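Local coordinates for uncharacterized protein (Bacillus subtilis, PDB 5DQV), which hydrolyses nucleotides as a metal-dependent pyrophosphohydrolase built on an all-helical HD domain, at residues A52-V57 with I121-V126; Q127-L132 with M175-A181; V79-Y83 with A96-I100; V63-D68 with I103-S107. All coordinates share one frame; numbering follows the deposited sequence.

Interaction 1 of 4, residues A52-V57 with I121-V126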
loop_
_atom_site.group_PDB
_atom_site.type_symbol
_atom_site.label_atom_id
_atom_site.label_comp_id
_atom_site.label_asym_id
_atom_site.label_seq_id
_atom_site.Cartn_x
_atom_site.Cartn_y
_atom_site.Cartn_z
ATOM N N ALA A 52 -6.946 32.987 -0.156
ATOM C CA ALA A 52 -8.269 32.547 -0.528
ATOM C C ALA A 52 -9.155 32.703 0.714
ATOM O O ALA A 52 -8.647 32.955 1.811
ATOM C CB ALA A 52 -8.218 31.107 -1.006
ATOM N N ASP A 53 -10.461 32.616 0.551
ATOM C CA ASP A 53 -11.371 32.668 1.705
ATOM C C ASP A 53 -11.238 31.404 2.528
ATOM O O ASP A 53 -11.664 30.333 2.077
ATOM C CB ASP A 53 -12.804 32.798 1.240
ATOM C CG ASP A 53 -13.794 32.977 2.413
ATOM O OD1 ASP A 53 -13.874 32.200 3.419
ATOM O OD2 ASP A 53 -14.530 33.925 2.295
ATOM N N LEU A 54 -10.674 31.506 3.728
ATOM C CA LEU A 54 -10.314 30.286 4.505
ATOM C C LEU A 54 -11.537 29.501 5.030
ATOM O O LEU A 54 -11.502 28.255 5.145
ATOM C CB LEU A 54 -9.388 30.635 5.679
ATOM C CG LEU A 54 -8.016 31.202 5.351
ATOM C CD1 LEU A 54 -7.114 31.351 6.609
ATOM C CD2 LEU A 54 -7.289 30.373 4.237
ATOM N N PHE A 55 -12.612 30.223 5.347
ATOM C CA PHE A 55 -13.791 29.546 5.834
ATOM C C PHE A 55 -14.401 28.707 4.730
ATOM O O PHE A 55 -14.807 27.554 4.957
ATOM C CB PHE A 55 -14.811 30.536 6.416
ATOM C CG PHE A 55 -16.036 29.865 6.974
ATOM C CD1 PHE A 55 -15.929 29.033 8.074
ATOM C CD2 PHE A 55 -17.274 30.053 6.389
ATOM C CE1 PHE A 55 -17.020 28.403 8.589
ATOM C CE2 PHE A 55 -18.371 29.442 6.880
ATOM C CZ PHE A 55 -18.253 28.611 8.014
ATOM N N ILE A 56 -14.443 29.258 3.515
ATOM C CA ILE A 56 -15.038 28.518 2.414
ATOM C C ILE A 56 -14.125 27.344 2.084
ATOM O O ILE A 56 -14.593 26.232 1.817
ATOM C CB ILE A 56 -15.293 29.408 1.149
ATOM C CG1 ILE A 56 -16.334 30.513 1.414
ATOM C CG2 ILE A 56 -15.704 28.559 -0.015
ATOM C CD1 ILE A 56 -17.712 29.978 1.957
ATOM N N VAL A 57 -12.823 27.574 2.099
ATOM C CA VAL A 57 -11.883 26.509 1.769
ATOM C C VAL A 57 -12.030 25.347 2.754
ATOM O O VAL A 57 -12.136 24.172 2.345
ATOM C CB VAL A 57 -10.444 27.006 1.790
ATOM C CG1 VAL A 57 -9.482 25.798 1.883
ATOM C CG2 VAL A 57 -10.148 27.868 0.539
ATOM N N ILE A 121 -11.633 30.157 -7.235
ATOM C CA ILE A 121 -10.370 30.199 -6.480
ATOM C C ILE A 121 -10.287 29.192 -5.286
ATOM O O ILE A 121 -9.311 28.424 -5.091
ATOM C CB ILE A 121 -10.140 31.597 -5.916
ATOM C CG1 ILE A 121 -10.341 32.727 -6.973
ATOM C CG2 ILE A 121 -8.770 31.683 -5.221
ATOM C CD1 ILE A 121 -9.393 32.568 -8.168
ATOM N N GLU A 122 -11.294 29.218 -4.436
ATOM C CA GLU A 122 -11.336 28.268 -3.310
ATOM C C GLU A 122 -11.450 26.840 -3.783
ATOM O O GLU A 122 -10.887 25.920 -3.171
ATOM C CB GLU A 122 -12.511 28.588 -2.391
ATOM C CG GLU A 122 -12.333 29.866 -1.598
ATOM C CD GLU A 122 -12.433 31.156 -2.431
ATOM O OE1 GLU A 122 -13.198 31.216 -3.433
ATOM O OE2 GLU A 122 -11.740 32.122 -2.061
ATOM N N GLY A 123 -12.218 26.627 -4.840
ATOM C CA GLY A 123 -12.329 25.283 -5.385
ATOM C C GLY A 123 -10.983 24.740 -5.874
ATOM O O GLY A 123 -10.661 23.586 -5.671
ATOM N N LYS A 124 -10.182 25.616 -6.473
ATOM C CA LYS A 124 -8.851 25.231 -6.947
ATOM C C LYS A 124 -7.942 24.874 -5.786
ATOM O O LYS A 124 -7.165 23.925 -5.874
ATOM C CB LYS A 124 -8.246 26.327 -7.799
ATOM C CG LYS A 124 -8.860 26.423 -9.169
ATOM C CD LYS A 124 -8.437 27.658 -9.891
ATOM C CE LYS A 124 -8.937 27.631 -11.377
ATOM N NZ LYS A 124 -8.497 28.893 -12.001
ATOM N N VAL A 125 -8.072 25.606 -4.661
ATOM C CA VAL A 125 -7.303 25.275 -3.481
ATOM C C VAL A 125 -7.681 23.863 -2.940
ATOM O O VAL A 125 -6.822 23.074 -2.642
ATOM C CB VAL A 125 -7.442 26.375 -2.390
ATOM C CG1 VAL A 125 -6.883 25.926 -1.036
ATOM C CG2 VAL A 125 -6.753 27.699 -2.849
ATOM N N VAL A 126 -8.970 23.602 -2.801
ATOM C CA VAL A 126 -9.453 22.294 -2.326
ATOM C C VAL A 126 -9.013 21.172 -3.250
ATOM O O VAL A 126 -8.586 20.083 -2.789
ATOM C CB VAL A 126 -10.972 22.304 -2.133
ATOM C CG1 VAL A 126 -11.486 20.914 -1.735
ATOM C CG2 VAL A 126 -11.402 23.399 -1.058
#

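Interaction 2 of 4, residues Q127-L132 with M175-A181. With NI (nickel (II) ion), chain C.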
loop_
_atom_site.group_PDB
_atom_site.type_symbol
_atom_site.label_atom_id
_atom_site.label_comp_id
_atom_site.label_asym_id
_atom_site.label_seq_id
_atom_site.Cartn_x
_atom_site.Cartn_y
_atom_site.Cartn_z
ATOM N N GLN A 127 -9.122 21.419 -4.553
ATOM C CA GLN A 127 -8.770 20.419 -5.549
ATOM C C GLN A 127 -7.304 20.056 -5.402
ATOM O O GLN A 127 -6.943 18.885 -5.376
ATOM C CB GLN A 127 -9.108 20.940 -6.963
ATOM C CG GLN A 127 -8.750 19.980 -8.079
ATOM C CD GLN A 127 -9.195 20.461 -9.440
ATOM O OE1 GLN A 127 -8.696 21.461 -9.966
ATOM N NE2 GLN A 127 -10.169 19.777 -10.003
ATOM N N ASP A 128 -6.461 21.079 -5.271
ATOM C CA ASP A 128 -5.020 20.905 -5.093
ATOM C C ASP A 128 -4.680 20.074 -3.851
ATOM O O ASP A 128 -3.862 19.171 -3.897
ATOM C CB ASP A 128 -4.345 22.288 -4.985
ATOM C CG ASP A 128 -4.166 23.003 -6.351
ATOM O OD1 ASP A 128 -4.530 22.449 -7.420
ATOM O OD2 ASP A 128 -3.622 24.148 -6.327
ATOM N N ALA A 129 -5.356 20.372 -2.741
ATOM C CA ALA A 129 -5.138 19.667 -1.486
ATOM C C ALA A 129 -5.541 18.176 -1.642
ATOM O O ALA A 129 -4.854 17.267 -1.176
ATOM C CB ALA A 129 -5.948 20.364 -0.351
ATOM N N ASP A 130 -6.635 17.951 -2.350
ATOM C CA ASP A 130 -7.161 16.615 -2.542
ATOM C C ASP A 130 -6.152 15.818 -3.373
ATOM O O ASP A 130 -5.876 14.609 -3.107
ATOM C CB ASP A 130 -8.527 16.741 -3.243
ATOM C CG ASP A 130 -9.346 15.516 -3.178
ATOM O OD1 ASP A 130 -9.251 14.771 -2.236
ATOM O OD2 ASP A 130 -10.125 15.284 -4.096
ATOM N N ARG A 131 -5.607 16.465 -4.410
ATOM C CA ARG A 131 -4.606 15.799 -5.248
ATOM C C ARG A 131 -3.253 15.605 -4.571
ATOM O O ARG A 131 -2.605 14.586 -4.747
ATOM C CB ARG A 131 -4.475 16.502 -6.631
ATOM C CG ARG A 131 -5.731 16.318 -7.404
ATOM C CD ARG A 131 -5.642 16.896 -8.744
ATOM N NE ARG A 131 -6.922 16.795 -9.406
ATOM C CZ ARG A 131 -7.110 16.856 -10.714
ATOM N NH1 ARG A 131 -6.074 16.959 -11.534
ATOM N NH2 ARG A 131 -8.343 16.777 -11.203
ATOM N N LEU A 132 -2.843 16.554 -3.765
ATOM C CA LEU A 132 -1.621 16.398 -2.984
ATOM C C LEU A 132 -1.698 15.137 -2.105
ATOM O O LEU A 132 -0.691 14.404 -1.941
ATOM C CB LEU A 132 -1.365 17.647 -2.151
ATOM C CG LEU A 132 -0.835 18.890 -2.871
ATOM C CD1 LEU A 132 -0.772 20.113 -1.983
ATOM C CD2 LEU A 132 0.575 18.601 -3.481
ATOM N N MET A 175 -1.186 19.103 -13.010
ATOM C CA MET A 175 -2.559 19.684 -12.991
ATOM C C MET A 175 -2.856 20.495 -11.733
ATOM O O MET A 175 -3.997 20.853 -11.470
ATOM C CB MET A 175 -3.613 18.569 -13.173
ATOM C CG MET A 175 -3.544 17.845 -14.585
ATOM S SD MET A 175 -4.389 16.218 -14.436
ATOM C CE MET A 175 -5.953 16.819 -15.047
ATOM N N MET A 176 -1.819 20.824 -10.982
ATOM C CA MET A 176 -1.960 21.661 -9.792
ATOM C C MET A 176 -2.317 23.065 -10.259
ATOM O O MET A 176 -1.732 23.598 -11.246
ATOM C CB MET A 176 -0.659 21.634 -8.983
ATOM C CG MET A 176 -0.361 20.268 -8.354
ATOM S SD MET A 176 -1.504 19.821 -6.993
ATOM C CE MET A 176 -1.036 18.101 -7.013
ATOM N N ASN A 177 -3.303 23.652 -9.553
ATOM C CA ASN A 177 -3.784 24.967 -9.813
ATOM C C ASN A 177 -2.901 26.112 -9.232
ATOM O O ASN A 177 -2.631 27.094 -9.912
ATOM C CB ASN A 177 -5.209 25.102 -9.281
ATOM C CG ASN A 177 -6.180 24.147 -9.967
ATOM O OD1 ASN A 177 -6.474 24.290 -11.181
ATOM N ND2 ASN A 177 -6.755 23.217 -9.169
ATOM N N THR A 178 -2.499 26.004 -7.970
ATOM C CA THR A 178 -1.888 27.148 -7.273
ATOM C C THR A 178 -0.378 27.003 -7.241
ATOM O O THR A 178 0.147 25.878 -7.289
ATOM C CB THR A 178 -2.444 27.293 -5.829
ATOM O OG1 THR A 178 -2.120 26.128 -5.053
ATOM C CG2 THR A 178 -3.975 27.451 -5.839
ATOM N N ASP A 179 0.300 28.150 -7.158
ATOM C CA ASP A 179 1.731 28.199 -6.950
ATOM C C ASP A 179 2.127 27.449 -5.671
ATOM O O ASP A 179 3.091 26.676 -5.700
ATOM C CB ASP A 179 2.213 29.658 -6.890
ATOM C CG ASP A 179 2.145 30.358 -8.262
ATOM O OD1 ASP A 179 2.012 29.643 -9.286
ATOM O OD2 ASP A 179 2.223 31.610 -8.297
ATOM N N THR A 180 1.369 27.651 -4.585
ATOM C CA THR A 180 1.687 27.015 -3.318
ATOM C C THR A 180 1.621 25.492 -3.452
ATOM O O THR A 180 2.540 24.770 -3.044
ATOM C CB THR A 180 0.764 27.487 -2.181
ATOM O OG1 THR A 180 0.887 28.910 -2.052
ATOM C CG2 THR A 180 1.174 26.809 -0.836
ATOM N N ALA A 181 0.536 25.001 -4.033
ATOM C CA ALA A 181 0.370 23.566 -4.256
ATOM C C ALA A 181 1.432 23.006 -5.191
ATOM O O ALA A 181 1.923 21.889 -4.980
ATOM C CB ALA A 181 -1.047 23.244 -4.805
HETATM NI NI NI C . -10.963 13.586 -1.535
HETATM O O HOH W 1 -5.259 20.407 -8.926
#

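Interaction 3 of 4, residues V79-Y83 with A96-I100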
loop_
_atom_site.group_PDB
_atom_site.type_symbol
_atom_site.label_atom_id
_atom_site.label_comp_id
_atom_site.label_asym_id
_atom_site.label_seq_id
_atom_site.Cartn_x
_atom_site.Cartn_y
_atom_site.Cartn_z
ATOM N N VAL A 79 -26.843 16.370 -2.754
ATOM C CA VAL A 79 -26.399 17.743 -2.651
ATOM C C VAL A 79 -27.339 18.530 -1.748
ATOM O O VAL A 79 -26.889 19.339 -0.893
ATOM C CB VAL A 79 -26.272 18.404 -4.047
ATOM C CG1 VAL A 79 -26.106 19.936 -3.938
ATOM C CG2 VAL A 79 -25.112 17.751 -4.828
ATOM N N SER A 80 -28.642 18.291 -1.880
ATOM C CA SER A 80 -29.606 18.994 -0.996
ATOM C C SER A 80 -29.382 18.664 0.475
ATOM O O SER A 80 -29.543 19.532 1.335
ATOM C CB SER A 80 -31.073 18.819 -1.434
ATOM O OG SER A 80 -31.604 17.583 -1.042
ATOM N N GLU A 81 -28.968 17.445 0.789
ATOM C CA GLU A 81 -28.730 17.087 2.185
ATOM C C GLU A 81 -27.554 17.858 2.737
ATOM O O GLU A 81 -27.604 18.312 3.872
ATOM C CB GLU A 81 -28.498 15.554 2.333
ATOM C CG GLU A 81 -29.828 14.772 2.346
ATOM C CD GLU A 81 -29.705 13.283 1.996
ATOM O OE1 GLU A 81 -28.660 12.814 1.526
ATOM O OE2 GLU A 81 -30.709 12.603 2.111
ATOM N N VAL A 82 -26.486 17.989 1.938
ATOM C CA VAL A 82 -25.328 18.765 2.344
ATOM C C VAL A 82 -25.696 20.238 2.532
ATOM O O VAL A 82 -25.383 20.817 3.540
ATOM C CB VAL A 82 -24.182 18.621 1.326
ATOM C CG1 VAL A 82 -23.050 19.520 1.689
ATOM C CG2 VAL A 82 -23.698 17.133 1.264
ATOM N N TYR A 83 -26.348 20.816 1.537
ATOM C CA TYR A 83 -26.813 22.191 1.580
ATOM C C TYR A 83 -27.655 22.485 2.859
ATOM O O TYR A 83 -27.370 23.423 3.592
ATOM C CB TYR A 83 -27.622 22.534 0.310
ATOM C CG TYR A 83 -28.177 23.944 0.349
ATOM C CD1 TYR A 83 -27.413 25.029 -0.079
ATOM C CD2 TYR A 83 -29.456 24.203 0.858
ATOM C CE1 TYR A 83 -27.920 26.316 -0.053
ATOM C CE2 TYR A 83 -29.960 25.505 0.916
ATOM C CZ TYR A 83 -29.170 26.541 0.457
ATOM O OH TYR A 83 -29.637 27.802 0.509
ATOM N N ALA A 96 -23.018 28.999 1.673
ATOM C CA ALA A 96 -23.470 27.664 1.390
ATOM C C ALA A 96 -23.555 27.381 -0.133
ATOM O O ALA A 96 -23.112 26.335 -0.616
ATOM C CB ALA A 96 -24.815 27.415 2.114
ATOM N N ASP A 97 -24.042 28.346 -0.902
ATOM C CA ASP A 97 -24.089 28.213 -2.357
ATOM C C ASP A 97 -22.657 28.051 -2.941
ATOM O O ASP A 97 -22.441 27.227 -3.866
ATOM C CB ASP A 97 -24.748 29.476 -2.993
ATOM C CG ASP A 97 -26.249 29.449 -2.961
ATOM O OD1 ASP A 97 -26.821 28.422 -2.583
ATOM O OD2 ASP A 97 -26.882 30.471 -3.322
ATOM N N ARG A 98 -21.695 28.841 -2.423
ATOM C CA ARG A 98 -20.306 28.798 -2.889
ATOM C C ARG A 98 -19.735 27.403 -2.650
ATOM O O ARG A 98 -19.038 26.860 -3.495
ATOM C CB ARG A 98 -19.418 29.836 -2.156
ATOM C CG ARG A 98 -19.567 31.283 -2.590
ATOM C CD ARG A 98 -18.763 32.265 -1.698
ATOM N NE ARG A 98 -17.315 32.237 -1.945
ATOM C CZ ARG A 98 -16.409 32.938 -1.252
ATOM N NH1 ARG A 98 -16.778 33.767 -0.273
ATOM N NH2 ARG A 98 -15.114 32.837 -1.562
ATOM N N VAL A 99 -20.007 26.855 -1.462
ATOM C CA VAL A 99 -19.508 25.553 -1.093
ATOM C C VAL A 99 -20.112 24.492 -2.028
ATOM O O VAL A 99 -19.373 23.685 -2.606
ATOM C CB VAL A 99 -19.793 25.228 0.363
ATOM C CG1 VAL A 99 -19.590 23.717 0.613
ATOM C CG2 VAL A 99 -18.847 26.089 1.242
ATOM N N ILE A 100 -21.412 24.595 -2.309
ATOM C CA ILE A 100 -22.075 23.643 -3.198
ATOM C C ILE A 100 -21.489 23.724 -4.615
ATOM O O ILE A 100 -21.207 22.674 -5.239
ATOM C CB ILE A 100 -23.627 23.821 -3.115
ATOM C CG1 ILE A 100 -24.155 23.399 -1.742
ATOM C CG2 ILE A 100 -24.418 23.118 -4.300
ATOM C CD1 ILE A 100 -23.734 21.977 -1.249
#

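Interaction 4 of 4, residues V63-D68 with I103-S107. With NI (nickel (II) ion), chain C.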
loop_
_atom_site.group_PDB
_atom_site.type_symbol
_atom_site.label_atom_id
_atom_site.label_comp_id
_atom_site.label_asym_id
_atom_site.label_seq_id
_atom_site.Cartn_x
_atom_site.Cartn_y
_atom_site.Cartn_z
ATOM N N VAL A 63 -16.489 18.896 3.375
ATOM C CA VAL A 63 -17.645 18.187 2.767
ATOM C C VAL A 63 -17.402 17.683 1.364
ATOM O O VAL A 63 -18.311 17.088 0.772
ATOM C CB VAL A 63 -18.948 19.045 2.826
ATOM C CG1 VAL A 63 -19.238 19.473 4.317
ATOM C CG2 VAL A 63 -18.823 20.309 1.878
ATOM N N HIS A 64 -16.162 17.822 0.870
ATOM C CA HIS A 64 -15.859 17.608 -0.557
ATOM C C HIS A 64 -16.201 16.189 -1.016
ATOM O O HIS A 64 -16.570 16.005 -2.180
ATOM C CB HIS A 64 -14.380 18.014 -0.893
ATOM C CG HIS A 64 -13.359 16.920 -0.750
ATOM N ND1 HIS A 64 -12.695 16.664 0.431
ATOM C CD2 HIS A 64 -12.843 16.048 -1.665
ATOM C CE1 HIS A 64 -11.868 15.639 0.268
ATOM N NE2 HIS A 64 -11.938 15.244 -1.000
ATOM N N ASP A 65 -16.155 15.218 -0.106
ATOM C CA ASP A 65 -16.352 13.805 -0.445
ATOM C C ASP A 65 -17.767 13.278 -0.202
ATOM O O ASP A 65 -18.043 12.099 -0.541
ATOM C CB ASP A 65 -15.515 12.907 0.509
ATOM C CG ASP A 65 -14.187 12.488 -0.043
ATOM O OD1 ASP A 65 -13.692 13.020 -1.090
ATOM O OD2 ASP A 65 -13.610 11.600 0.650
ATOM N N LEU A 66 -18.628 14.051 0.468
ATOM C CA LEU A 66 -19.830 13.476 1.063
ATOM C C LEU A 66 -20.794 13.057 -0.063
ATOM O O LEU A 66 -21.607 12.185 0.147
ATOM C CB LEU A 66 -20.533 14.445 2.002
ATOM C CG LEU A 66 -19.858 14.816 3.336
ATOM C CD1 LEU A 66 -20.757 15.772 4.036
ATOM C CD2 LEU A 66 -19.593 13.562 4.188
ATOM N N ILE A 67 -20.678 13.712 -1.208
ATOM C CA ILE A 67 -21.533 13.438 -2.360
ATOM C C ILE A 67 -20.890 12.556 -3.429
ATOM O O ILE A 67 -21.488 12.309 -4.467
ATOM C CB ILE A 67 -22.041 14.739 -2.997
ATOM C CG1 ILE A 67 -20.928 15.545 -3.692
ATOM C CG2 ILE A 67 -22.693 15.609 -1.933
ATOM C CD1 ILE A 67 -21.480 16.681 -4.643
ATOM N N ASP A 68 -19.672 12.089 -3.163
ATOM C CA ASP A 68 -18.847 11.478 -4.205
ATOM C C ASP A 68 -19.389 10.063 -4.436
ATOM O O ASP A 68 -19.768 9.333 -3.505
ATOM C CB ASP A 68 -17.368 11.531 -3.778
ATOM C CG ASP A 68 -16.381 11.011 -4.860
ATOM O OD1 ASP A 68 -16.342 9.809 -5.110
ATOM O OD2 ASP A 68 -15.606 11.805 -5.401
ATOM N N ILE A 103 -18.170 21.749 -4.685
ATOM C CA ILE A 103 -18.152 20.276 -4.592
ATOM C C ILE A 103 -18.855 19.570 -5.738
ATOM O O ILE A 103 -18.519 18.435 -6.041
ATOM C CB ILE A 103 -18.635 19.785 -3.210
ATOM C CG1 ILE A 103 -20.119 20.077 -3.006
ATOM C CG2 ILE A 103 -17.799 20.496 -2.146
ATOM C CD1 ILE A 103 -20.676 19.656 -1.633
ATOM N N THR A 104 -19.769 20.251 -6.419
ATOM C CA THR A 104 -20.499 19.655 -7.539
ATOM C C THR A 104 -19.689 19.769 -8.805
ATOM O O THR A 104 -19.775 18.897 -9.681
ATOM C CB THR A 104 -21.869 20.305 -7.745
ATOM O OG1 THR A 104 -21.723 21.720 -7.874
ATOM C CG2 THR A 104 -22.814 19.973 -6.540
ATOM N N LYS A 105 -18.913 20.845 -8.902
ATOM C CA LYS A 105 -17.896 20.986 -9.952
ATOM C C LYS A 105 -16.802 19.911 -9.788
ATOM O O LYS A 105 -16.473 19.252 -10.730
ATOM C CB LYS A 105 -17.297 22.399 -9.950
ATOM C CG LYS A 105 -18.232 23.465 -10.580
ATOM C CD LYS A 105 -17.484 24.475 -11.496
ATOM N N MET A 106 -16.263 19.749 -8.574
ATOM C CA MET A 106 -15.195 18.748 -8.307
ATOM C C MET A 106 -15.687 17.332 -8.650
ATOM O O MET A 106 -14.997 16.593 -9.303
ATOM C CB MET A 106 -14.737 18.772 -6.835
ATOM C CG MET A 106 -13.821 19.932 -6.395
ATOM S SD MET A 106 -13.279 19.723 -4.625
ATOM C CE MET A 106 -12.204 18.279 -4.931
ATOM N N SER A 107 -16.871 16.973 -8.143
ATOM C CA SER A 107 -17.563 15.707 -8.486
ATOM C C SER A 107 -18.370 15.892 -9.746
ATOM O O SER A 107 -17.857 15.712 -10.851
ATOM C CB SER A 107 -18.521 15.258 -7.352
ATOM O OG SER A 107 -17.852 14.561 -6.312
HETATM NI NI NI C . -10.963 13.586 -1.535
HETATM O O HOH W 2 -17.201 16.462 -4.642
#

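Interaction 1 of 4, residues A52-V57 with I121-V126
Within the all-helical HD domain, the N-terminal end of helix 54-63 is fastened to the first turns of helix 121-132 through Glu122, whose carboxylate accepts from the backbone of Asp53. The bond from Asp53 N to Glu122 OE2 is 2.9 Å long and nearly straight, with 172° at the hydrogen; it uses the anti lone pair of OE2, turned away from OE1. A bend at chi2 (71°) brings the acid to this point and lays the methylene groups over branched neighbours. Glu122 CG sits 3.7 Å from Val57 CG2, the two side chains crossing at about a right angle, and Ile56 CG2 rests on the same CG at 3.9 Å. In one of two conformers of Arg98, on helix 93-106, Glu122 OE1 forms a salt bridge with it. Asp53 is itself the N-cap of helix 54-63: its OD1 accepts from Ile56 N at 3.0 Å, the donor lying 42° out of the carboxylate plane. Asp53 OD2 and Glu122 OE2 are 5.5 Å apart, and Arg98 so placed probably offsets their like charges. Beside this polar end, the contact is closed by aliphatic groups. Val57 CG1 meets Val125 CG1 at 3.9 Å, and Ala52 CB meets Val125 CG2 at 4.1 Å. A capped helix start gripped by a buried acid of a neighbouring helix here joins two core helices of the HD-domain bundle.

Interaction 2 of 4, residues Q127-L132 with M175-A181
A chi1 of -78° sets Asp128 CG beside its own backbone N and aims the carboxylate at the chain entering helix 179-202, while a chi1 of 62° tucks Thr178 OG1 between its backbone N and carbonyl carbon, facing that acid. Both donors of Thr178 converge on one oxygen: Thr178 N reaches the syn lone pair of Asp128 OD2 at 2.7 Å, and Thr178 OG1 donates to the same OD2 at 2.8 Å, nearly in line with the C-O bond. Asp128 OD1 takes Asn177 N at 2.7 Å from its syn side and also accepts from a water that donates to Met175 O. Thr178 OG1 is in addition the N-cap of helix 179-202, accepting from Ala181 N at 3.1 Å. Asp128 thus holds the capping threonine; two residues on, Asp130, the last aspartate of the H...HD...D motif, binds nickel through OD1 at 2.2 Å. Alongside, Asn177 ND2 donates to Gln127 OE1 at 2.7 Å, on a lone pair in the carbonyl plane, the two amides being nearly coplanar (13° apart). Met176, bent at chi2, brings its CE against both Arg131 CB and Leu132 CD2, 3.9 Å from the latter. Met175 CE lies at the edge of the Arg131 guanidinium, in its plane.

Interaction 3 of 4, residues V79-Y83 with A96-I100
Tyr83 N donates to Val79 O at 2.9 Å, a bond internal to helix 79-88, and the same nitrogen faces Ile100 CD1 of helix 93-106; no hydrogen bond passes between the two segments. They belong to consecutive helices joined by a short link, a helical hairpin whose local axes run 10.5 Å apart at 144°, roughly antiparallel. Ile100 is the centre of the interface, and each of its outer carbons has a partner of its own. Its CG2 presses on Val79 CG1 at 3.6 Å, while CD1 slides past Val82 CG1 at 3.9 Å, the two side chains pointing in opposite directions. Ile100 CG1 approaches the edge of the Tyr83 ring, near its plane, 4.0 Å from Tyr83 CD1. Tyr83 CG is anti to its backbone N (chi1 177°), which lays the ring along the helix surface, where it reaches helix 93-106. There Tyr83 CE1 meets Ala96 CB obliquely at 3.9 Å and also comes 3.5 Å from Asp97 OD1, with ring and carboxylate planes 25° apart. The other oxygen, Asp97 OD2, forms a salt bridge with Lys93, one turn earlier on the same helix. Val79 and Val82 continue inward to Ile67. With aliphatic and ring carbons making nearly all of the contact, cohesion between the helices depends on shape fit and burial, and the one carboxylate oxygen near Tyr83 CE1 probably adds only a mild electrostatic attraction.

Interaction 4 of 4, residues V63-D68 with I103-S107
The nickel site of the HD domain, built on the H...HD...D motif, is backed here by the end of helix 93-106, with Ile103 and Met106 lying against His64. His64 NE2 binds the metal at 2.0 Å, alongside His35 and Asp130. Asp65, the adjoining member of the motif, places its OD1 2.8 Å from the nickel, a long approach, and its carboxyl carbon lies over one face of the His64 ring toward the rim. The imidazole is turned to the metal by a chi1 of 90°, with CG between the backbone N and the carbonyl carbon, and its far nitrogen, ND1, is hydrogen-bonded to Ala61 O, which fixes the ring's rotation. Met106, bent at chi3, brings its CE obliquely to His64 CD2 at 4.0 Å. Further from the metal, Ile103 CG2 rests on His64 CA at 3.8 Å while Ile103 CD1 packs against Val63 CG2. Ile67 runs its CD1 beneath the helix to 3.7 Å from Ile103 O, touching Thr104 CG2 as well. The chain here folds through two successive type I turns, from Val63 to Leu66 and from Asp65 to Asp68, which carry Ile67 under the helix end. A water joins the two segments: it lies 2.6 Å from His64 O, 2.8 Å from Ile103 O and 2.6 Å from Ser107 OG.

How the interactions relate
Interactions 1 and 2 share helix 121-132, its first half held by interaction 1 and its second by interaction 2; interactions 3 and 4 likewise share helix 93-106. Both 2 and 4 contribute ligands to the nickel, Asp130 and His64, so the metal itself joins them. Interaction 1 is the most buried, whereas interaction 3 lies furthest from the centre of the chain and is almost purely apolar. Charge and amide groups dominate interaction 2, and water spans the segments of both 2 and 4. Ile56 packs on Val99, bringing interactions 1 and 3 together, and Met106 packs against Val126, bringing interactions 1 and 4 into touch.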